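Local coordinates for 3-oxoacyl-(Acyl-carrier protein) synthase (Burkholderia xenovorans, PDB 4EFI) that probably acts as a 3-oxoacyl-[acyl-carrier-protein] synthase of the KAS III type, within the thiolase superfamily, at residues D89-V94 with F107-E112. Numbering follows the deposited sequence.
Sequences DALIFV and FVLQAE
Leu109 of helix 105-112 sets its CD1 end against both Leu91 and Phe93 of strand 90-94. Leu91 comes first along the strand. Its side chain sets out toward the helix, and CG is anti to the backbone N (chi1 -174°). From CG, CD1 continues toward the helix. Leu91 CD1 lies 4.0 Å from Leu109 CB, near the root of the helix side chain. Leu91 CD2 turns along the strand toward Phe93 and lies 4.0 Å from Leu109 CD1. The two leucines cross at about a right angle. Ile92 points away from the helix and packs on Leu152 and Ile124. Phe93 again sets out toward the helix, with CG anti to the backbone N (chi1 179°), which helps bring Phe93 CD1 to 3.8 Å from Leu109 CD1. The methyl meets the ring obliquely. Leu109 CD1 is thus shared between a leucine methyl and an aromatic carbon, while Leu109 CB serves Leu91 alone. The contact is entirely apolar and all three residues are buried. It is also small, with 150 Å² of surface buried in total. The closest CA atoms, those of Leu91 and Gln110, are 7.3 Å apart. Other residues widen this hydrophobic layer: Ala106 touches both Leu91 and Phe93, Leu115 packs on Leu91, and Ala153 touches both Phe93 and Leu109. The contact joins the first strand and the helix of a beta-alpha-beta unit completed by strand 120-124. In the mixed sheet, strand 90-94 runs parallel to its two neighbours, strands 120-124 and 149-156, and helix 105-112 packs against one face.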
loop_
_atom_site.group_PDB
_atom_site.type_symbol
_atom_site.label_atom_id
_atom_site.label_comp_id
_atom_site.label_asym_id
_atom_site.label_seq_id
_atom_site.Cartn_x
_atom_site.Cartn_y
_atom_site.Cartn_z
ATOM N N ASP A 89 0.618 -21.309 5.044
ATOM C CA ASP A 89 -0.535 -21.869 4.322
ATOM C C ASP A 89 -0.966 -21.110 3.080
ATOM O O ASP A 89 -1.590 -21.697 2.207
ATOM C CB ASP A 89 -1.726 -21.998 5.276
ATOM C CG ASP A 89 -1.420 -22.884 6.460
ATOM O OD1 ASP A 89 -0.916 -24.012 6.234
ATOM O OD2 ASP A 89 -1.702 -22.483 7.610
ATOM N N ALA A 90 -0.660 -19.819 3.000
ATOM C CA ALA A 90 -0.976 -19.042 1.806
ATOM C C ALA A 90 -0.041 -17.861 1.715
ATOM O O ALA A 90 0.371 -17.298 2.743
ATOM C CB ALA A 90 -2.423 -18.542 1.870
ATOM N N LEU A 91 0.290 -17.487 0.490
ATOM C CA LEU A 91 1.024 -16.269 0.201
ATOM C C LEU A 91 0.258 -15.511 -0.875
ATOM O O LEU A 91 0.000 -16.027 -1.973
ATOM C CB LEU A 91 2.444 -16.566 -0.292
ATOM C CG LEU A 91 3.299 -15.301 -0.458
ATOM C CD1 LEU A 91 4.741 -15.482 -0.036
ATOM C CD2 LEU A 91 3.206 -14.761 -1.873
ATOM N N ILE A 92 -0.109 -14.279 -0.544
ATOM C CA ILE A 92 -0.792 -13.397 -1.479
ATOM C C ILE A 92 0.146 -12.266 -1.843
ATOM O O ILE A 92 0.649 -11.591 -0.949
ATOM C CB ILE A 92 -2.055 -12.832 -0.826
ATOM C CG1 ILE A 92 -2.965 -13.968 -0.333
ATOM C CG2 ILE A 92 -2.808 -11.945 -1.822
ATOM C CD1 ILE A 92 -4.214 -13.489 0.416
ATOM N N PHE A 93 0.397 -12.084 -3.134
ATOM C CA PHE A 93 1.275 -11.019 -3.640
ATOM C C PHE A 93 0.429 -9.944 -4.293
ATOM O O PHE A 93 -0.179 -10.163 -5.359
ATOM C CB PHE A 93 2.292 -11.611 -4.645
ATOM C CG PHE A 93 3.246 -10.586 -5.251
ATOM C CD1 PHE A 93 4.133 -9.890 -4.465
ATOM C CD2 PHE A 93 3.263 -10.348 -6.609
ATOM C CE1 PHE A 93 5.029 -8.968 -5.032
ATOM C CE2 PHE A 93 4.138 -9.430 -7.171
ATOM C CZ PHE A 93 5.027 -8.764 -6.391
ATOM N N VAL A 94 0.350 -8.794 -3.647
ATOM C CA VAL A 94 -0.407 -7.649 -4.142
ATOM C C VAL A 94 0.589 -6.641 -4.678
ATOM O O VAL A 94 1.459 -6.157 -3.923
ATOM C CB VAL A 94 -1.242 -7.009 -3.036
ATOM C CG1 VAL A 94 -1.994 -5.787 -3.584
ATOM C CG2 VAL A 94 -2.199 -8.044 -2.460
ATOM N N PHE A 107 4.461 -17.471 -7.095
ATOM C CA PHE A 107 5.126 -18.777 -7.235
ATOM C C PHE A 107 6.624 -18.657 -7.023
ATOM O O PHE A 107 7.246 -19.537 -6.409
ATOM C CB PHE A 107 4.828 -19.402 -8.604
ATOM C CG PHE A 107 3.403 -19.799 -8.757
ATOM C CD1 PHE A 107 2.929 -20.940 -8.126
ATOM C CD2 PHE A 107 2.532 -19.028 -9.491
ATOM C CE1 PHE A 107 1.617 -21.289 -8.203
ATOM C CE2 PHE A 107 1.206 -19.378 -9.573
ATOM C CZ PHE A 107 0.754 -20.524 -8.920
ATOM N N VAL A 108 7.203 -17.557 -7.479
ATOM C CA VAL A 108 8.617 -17.305 -7.260
ATOM C C VAL A 108 8.874 -17.149 -5.759
ATOM O O VAL A 108 9.853 -17.679 -5.213
ATOM C CB VAL A 108 9.056 -16.021 -7.968
ATOM C CG1 VAL A 108 10.512 -15.707 -7.650
ATOM C CG2 VAL A 108 8.826 -16.144 -9.454
ATOM N N LEU A 109 8.030 -16.370 -5.079
ATOM C CA LEU A 109 8.171 -16.196 -3.633
ATOM C C LEU A 109 7.984 -17.510 -2.887
ATOM O O LEU A 109 8.713 -17.795 -1.924
ATOM C CB LEU A 109 7.192 -15.151 -3.131
ATOM C CG LEU A 109 7.552 -13.700 -3.455
ATOM C CD1 LEU A 109 6.344 -12.807 -3.365
ATOM C CD2 LEU A 109 8.642 -13.192 -2.495
ATOM N N GLN A 110 7.014 -18.312 -3.302
ATOM C CA GLN A 110 6.797 -19.614 -2.684
ATOM C C GLN A 110 8.085 -20.440 -2.752
ATOM O O GLN A 110 8.542 -21.030 -1.741
ATOM C CB GLN A 110 5.623 -20.317 -3.385
ATOM C CG GLN A 110 5.353 -21.745 -2.913
ATOM C CD GLN A 110 6.061 -22.779 -3.754
ATOM O OE1 GLN A 110 6.016 -22.723 -4.975
ATOM N NE2 GLN A 110 6.725 -23.735 -3.101
ATOM N N ALA A 111 8.695 -20.509 -3.925
ATOM C CA ALA A 111 9.920 -21.280 -4.078
ATOM C C ALA A 111 11.082 -20.660 -3.308
ATOM O O ALA A 111 11.802 -21.369 -2.621
ATOM C CB ALA A 111 10.278 -21.473 -5.553
ATOM N N GLU A 112 11.265 -19.349 -3.403
ATOM C CA GLU A 112 12.448 -18.696 -2.824
ATOM C C GLU A 112 12.397 -18.712 -1.299
ATOM O O GLU A 112 13.445 -18.720 -0.651
ATOM C CB GLU A 112 12.584 -17.265 -3.347
ATOM C CG GLU A 112 13.014 -17.204 -4.812
ATOM C CD GLU A 112 13.162 -15.794 -5.391
ATOM O OE1 GLU A 112 12.654 -14.817 -4.799
ATOM O OE2 GLU A 112 13.783 -15.686 -6.473
#